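Side-chain contact in bacterioferritin (Mycobacterium tuberculosis, PDB 3UOI), which probably oxidises iron(II) with dioxygen at a ferroxidase centre and stores the iron(III) mineral inside a haem-binding shell of 24 subunits: residues L21-Q26 and L93-D98. Numbering follows the deposited sequence.
With HEM (protoporphyrin IX containing Fe), chain B.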
ATOM      1  N   LEU A  21      36.428 -18.587  29.857  1.00 22.59           N
ATOM      2  CA  LEU A  21      37.076 -19.087  28.691  1.00 21.59           C
ATOM      3  C   LEU A  21      36.992 -20.615  28.662  1.00 21.92           C
ATOM      4  O   LEU A  21      36.761 -21.188  27.651  1.00 22.72           O
ATOM      5  CB  LEU A  21      38.489 -18.591  28.647  1.00 21.73           C
ATOM      6  CG  LEU A  21      38.582 -17.097  28.544  1.00 18.83           C
ATOM      7  CD1 LEU A  21      39.965 -16.793  28.476  1.00 25.75           C
ATOM      8  CD2 LEU A  21      37.957 -16.672  27.315  1.00 27.16           C
ATOM      9  N   THR A  22      37.163 -21.244  29.797  1.00 21.00           N
ATOM     10  CA  THR A  22      37.084 -22.692  29.857  1.00 20.05           C
ATOM     11  C   THR A  22      35.678 -23.155  29.478  1.00 17.21           C
ATOM     12  O   THR A  22      35.501 -24.066  28.729  1.00 18.39           O
ATOM     13  CB  THR A  22      37.454 -23.120  31.268  1.00 20.00           C
ATOM     14  OG1 THR A  22      38.452 -22.242  31.754  1.00 26.58           O
ATOM     15  CG2 THR A  22      37.950 -24.497  31.351  1.00 17.89           C
ATOM     16  N   ALA A  23      34.696 -22.454  30.010  1.00 19.72           N
ATOM     17  CA  ALA A  23      33.289 -22.725  29.748  1.00 17.91           C
ATOM     18  C   ALA A  23      32.878 -22.526  28.273  1.00 18.99           C
ATOM     19  O   ALA A  23      32.065 -23.249  27.760  1.00 16.49           O
ATOM     20  CB  ALA A  23      32.426 -21.965  30.637  1.00 18.34           C
ATOM     21  N   ILE A  24      33.442 -21.517  27.634  1.00 18.00           N
ATOM     22  CA  ILE A  24      33.121 -21.288  26.266  1.00 19.38           C
ATOM     23  C   ILE A  24      33.561 -22.508  25.514  1.00 18.97           C
ATOM     24  O   ILE A  24      32.777 -23.121  24.829  1.00 23.52           O
ATOM     25  CB  ILE A  24      33.905 -20.109  25.704  1.00 17.55           C
ATOM     26  CG1 ILE A  24      33.326 -18.792  26.193  1.00 14.79           C
ATOM     27  CG2 ILE A  24      33.864 -20.180  24.250  1.00 21.41           C
ATOM     28  CD1 ILE A  24      34.189 -17.685  26.070  1.00 13.97           C
ATOM     29  N   ASN A  25      34.797 -22.914  25.736  1.00 18.77           N
ATOM     30  CA  ASN A  25      35.263 -24.096  25.065  1.00 17.16           C
ATOM     31  C   ASN A  25      34.531 -25.395  25.454  1.00 18.19           C
ATOM     32  O   ASN A  25      34.244 -26.202  24.656  1.00 17.75           O
ATOM     33  CB  ASN A  25      36.744 -24.263  25.240  1.00 16.90           C
ATOM     34  CG  ASN A  25      37.511 -23.210  24.563  1.00 15.38           C
ATOM     35  OD1 ASN A  25      37.010 -22.181  24.350  1.00 21.92           O
ATOM     36  ND2 ASN A  25      38.729 -23.483  24.217  1.00 14.63           N
ATOM     37  N   GLN A  26      34.260 -25.569  26.711  1.00 19.81           N
ATOM     38  CA  GLN A  26      33.619 -26.797  27.059  1.00 19.82           C
ATOM     39  C   GLN A  26      32.249 -26.833  26.476  1.00 20.41           C
ATOM     40  O   GLN A  26      31.906 -27.795  25.872  1.00 23.07           O
ATOM     41  CB  GLN A  26      33.635 -27.054  28.559  1.00 22.02           C
ATOM     42  CG  GLN A  26      33.057 -28.365  29.047  1.00 14.98           C
ATOM     43  CD  GLN A  26      33.282 -28.530  30.509  1.00 22.89           C
ATOM     44  OE1 GLN A  26      34.386 -28.556  30.956  1.00 26.47           O
ATOM     45  NE2 GLN A  26      32.221 -28.630  31.259  1.00 22.38           N
ATOM     46  N   LEU A  93      27.772 -28.916  34.863  1.00 25.14           N
ATOM     47  CA  LEU A  93      27.327 -28.598  36.193  1.00 24.86           C
ATOM     48  C   LEU A  93      28.493 -28.284  37.061  1.00 25.37           C
ATOM     49  O   LEU A  93      28.427 -27.422  37.838  1.00 26.04           O
ATOM     50  CB  LEU A  93      26.547 -29.739  36.803  1.00 25.39           C
ATOM     51  CG  LEU A  93      25.039 -29.666  36.674  1.00 28.08           C
ATOM     52  CD1 LEU A  93      24.407 -30.913  37.163  1.00 27.85           C
ATOM     53  CD2 LEU A  93      24.528 -28.526  37.418  1.00 21.52           C
ATOM     54  N   ALA A  94      29.563 -29.023  36.910  1.00 24.46           N
ATOM     55  CA  ALA A  94      30.716 -28.843  37.756  1.00 24.40           C
ATOM     56  C   ALA A  94      31.417 -27.514  37.634  1.00 24.64           C
ATOM     57  O   ALA A  94      31.777 -26.980  38.592  1.00 24.65           O
ATOM     58  CB  ALA A  94      31.686 -30.013  37.634  1.00 24.14           C
ATOM     59  N   ILE A  95      31.607 -27.019  36.435  1.00 24.44           N
ATOM     60  CA  ILE A  95      32.143 -25.695  36.207  1.00 23.07           C
ATOM     61  C   ILE A  95      31.259 -24.516  36.700  1.00 23.99           C
ATOM     62  O   ILE A  95      31.718 -23.575  37.257  1.00 23.74           O
ATOM     63  CB  ILE A  95      32.563 -25.528  34.725  1.00 24.57           C
ATOM     64  CG1 ILE A  95      33.232 -24.190  34.513  1.00 23.35           C
ATOM     65  CG2 ILE A  95      31.420 -25.667  33.821  1.00 19.59           C
ATOM     66  CD1 ILE A  95      34.343 -24.247  33.602  1.00 25.26           C
ATOM     67  N   GLU A  96      29.974 -24.597  36.497  1.00 22.42           N
ATOM     68  CA  GLU A  96      29.083 -23.614  37.048  1.00 23.62           C
ATOM     69  C   GLU A  96      29.136 -23.618  38.603  1.00 23.78           C
ATOM     70  O   GLU A  96      29.114 -22.585  39.203  1.00 23.04           O
ATOM     71  CB  GLU A  96      27.663 -23.853  36.562  1.00 23.12           C
ATOM     72  CG  GLU A  96      27.482 -24.001  35.074  1.00 28.62           C
ATOM     73  CD  GLU A  96      26.446 -25.031  34.791  1.00 39.12           C
ATOM     74  OE1 GLU A  96      25.692 -25.371  35.733  1.00 45.56           O
ATOM     75  OE2 GLU A  96      26.334 -25.522  33.666  1.00 42.94           O
ATOM     76  N   TYR A  97      29.203 -24.786  39.227  1.00 22.30           N
ATOM     77  CA  TYR A  97      29.346 -24.866  40.674  1.00 21.79           C
ATOM     78  C   TYR A  97      30.663 -24.258  41.121  1.00 20.42           C
ATOM     79  O   TYR A  97      30.705 -23.579  42.088  1.00 20.52           O
ATOM     80  CB  TYR A  97      29.142 -26.268  41.207  1.00 22.52           C
ATOM     81  CG  TYR A  97      27.711 -26.597  41.511  1.00 25.80           C
ATOM     82  CD1 TYR A  97      27.021 -25.877  42.446  1.00 31.63           C
ATOM     83  CD2 TYR A  97      27.074 -27.636  40.919  1.00 24.97           C
ATOM     84  CE1 TYR A  97      25.774 -26.148  42.731  1.00 30.38           C
ATOM     85  CE2 TYR A  97      25.810 -27.902  41.195  1.00 25.95           C
ATOM     86  CZ  TYR A  97      25.154 -27.162  42.115  1.00 28.71           C
ATOM     87  OH  TYR A  97      23.871 -27.392  42.451  1.00 29.63           O
ATOM     88  N   ASP A  98      31.711 -24.487  40.357  1.00 18.48           N
ATOM     89  CA  ASP A  98      32.972 -23.876  40.630  1.00 21.66           C
ATOM     90  C   ASP A  98      32.810 -22.379  40.582  1.00 20.11           C
ATOM     91  O   ASP A  98      33.307 -21.736  41.405  1.00 22.57           O
ATOM     92  CB  ASP A  98      34.055 -24.294  39.665  1.00 22.09           C
ATOM     93  CG  ASP A  98      34.735 -25.535  40.065  1.00 28.17           C
ATOM     94  OD1 ASP A  98      34.231 -26.183  40.930  1.00 33.57           O
ATOM     95  OD2 ASP A  98      35.747 -25.887  39.489  1.00 33.96           O
TER
HETATM   96  CHA HEM B 200      30.191 -15.313  18.406  1.00 24.73           C
HETATM   97  CHB HEM B 200      32.532 -19.497  18.007  1.00 20.97           C
HETATM   98  CHC HEM B 200      35.654 -17.992  21.367  1.00 24.98           C
HETATM   99  CHD HEM B 200      33.473 -13.685  21.631  1.00 19.24           C
HETATM  100  C1A HEM B 200      30.625 -16.503  17.863  1.00 26.84           C
HETATM  101  C2A HEM B 200      30.235 -17.128  16.621  1.00 32.17           C
HETATM  102  C3A HEM B 200      30.894 -18.302  16.550  1.00 28.56           C
HETATM  103  C4A HEM B 200      31.698 -18.446  17.708  1.00 24.97           C
HETATM  104  CMA HEM B 200      30.867 -19.353  15.430  1.00 33.30           C
HETATM  105  CAA HEM B 200      29.226 -16.471  15.634  1.00 33.31           C
HETATM  106  CBA HEM B 200      29.849 -15.152  15.152  1.00 34.49           C
HETATM  107  CGA HEM B 200      29.765 -14.878  13.655  1.00 42.03           C
HETATM  108  O1A HEM B 200      30.601 -14.088  13.076  1.00 41.57           O
HETATM  109  O2A HEM B 200      28.836 -15.439  13.014  1.00 38.76           O
HETATM  110  C1B HEM B 200      33.561 -19.484  18.933  1.00 28.12           C
HETATM  111  C2B HEM B 200      34.399 -20.620  19.302  1.00 30.09           C
HETATM  112  C3B HEM B 200      35.275 -20.210  20.211  1.00 30.95           C
HETATM  113  C4B HEM B 200      34.996 -18.797  20.465  1.00 27.10           C
HETATM  114  CMB HEM B 200      34.351 -22.058  18.722  1.00 30.88           C
HETATM  115  CAB HEM B 200      36.346 -21.157  20.828  1.00 30.02           C
HETATM  116  CBB HEM B 200      36.990 -20.827  21.941  1.00 33.20           C
HETATM  117  C1C HEM B 200      35.376 -16.690  21.762  1.00 24.63           C
HETATM  118  C2C HEM B 200      36.041 -15.952  22.832  1.00 23.16           C
HETATM  119  C3C HEM B 200      35.437 -14.745  22.868  1.00 24.35           C
HETATM  120  C4C HEM B 200      34.345 -14.714  21.902  1.00 21.12           C
HETATM  121  CMC HEM B 200      37.222 -16.472  23.702  1.00 18.49           C
HETATM  122  CAC HEM B 200      35.763 -13.570  23.789  1.00 21.43           C
HETATM  123  CBC HEM B 200      34.774 -12.683  23.937  1.00 26.13           C
HETATM  124  C1D HEM B 200      32.346 -13.770  20.850  1.00 23.19           C
HETATM  125  C2D HEM B 200      31.312 -12.773  20.815  1.00 30.10           C
HETATM  126  C3D HEM B 200      30.317 -13.315  19.806  1.00 29.46           C
HETATM  127  C4D HEM B 200      30.846 -14.538  19.351  1.00 27.94           C
HETATM  128  CMD HEM B 200      31.263 -11.406  21.578  1.00 22.00           C
HETATM  129  CAD HEM B 200      29.027 -12.693  19.312  1.00 30.60           C
HETATM  130  CBD HEM B 200      28.002 -12.959  20.402  1.00 35.20           C
HETATM  131  CGD HEM B 200      26.688 -12.493  19.845  1.00 37.20           C
HETATM  132  O1D HEM B 200      26.452 -12.652  18.606  1.00 45.03           O
HETATM  133  O2D HEM B 200      25.897 -11.956  20.641  1.00 38.94           O
HETATM  134  NA  HEM B 200      31.488 -17.357  18.484  1.00 24.51           N
HETATM  135  NB  HEM B 200      33.925 -18.384  19.675  1.00 24.64           N
HETATM  136  NC  HEM B 200      34.374 -15.887  21.256  1.00 25.04           N
HETATM  137  ND  HEM B 200      32.044 -14.849  20.037  1.00 20.52           N
HETATM  138 FE   HEM B 200      32.927 -16.547  19.911  1.00 23.13          FE
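Ile95 reaches from helix 85-112 across to helix 7-36, where its CD1 meets the backbone at Ala23 N (4.0 Å) and the side chain at Thr22 CB (4.0 Å). CG1 is anti to the backbone N (chi1 -175°), which turns it toward helix 7-36. Ala23 CB adds a looser apolar touch, 4.2 Å from Ile95 CD1. Gln26 and Ile95 run past each other in opposite directions, and Gln26 NE2 comes to 4.0 Å from the Ile95 CG2 methyl.

Gln26 NE2 donates to Asp92 OD2, one residue ahead of Leu93, and so ties the two helices together. Gln26 OE1 accepts from Arg80 N, while Thr22 OG1 bonds with Thr18 O and Gly77 N. The amide of Gln26 is thus held at both ends in a buried place.

On the haem side of helix 7-36, Leu21 CD2 packs 3.7 Å from the haem methyl CMC, and Ile24 CG2 lies 4.0 Å from the meso carbon CHC.

The axes of 21-26 and 93-98 run nearly antiparallel (165°), 10.8 Å apart at closest approach, in the ferritin four-helix bundle. Ala23 also touches Glu53 of helix 40-66, and Glu96 packs on His132 of helix 116-146; Glu53, Glu96 and His132 are predicted iron ligands.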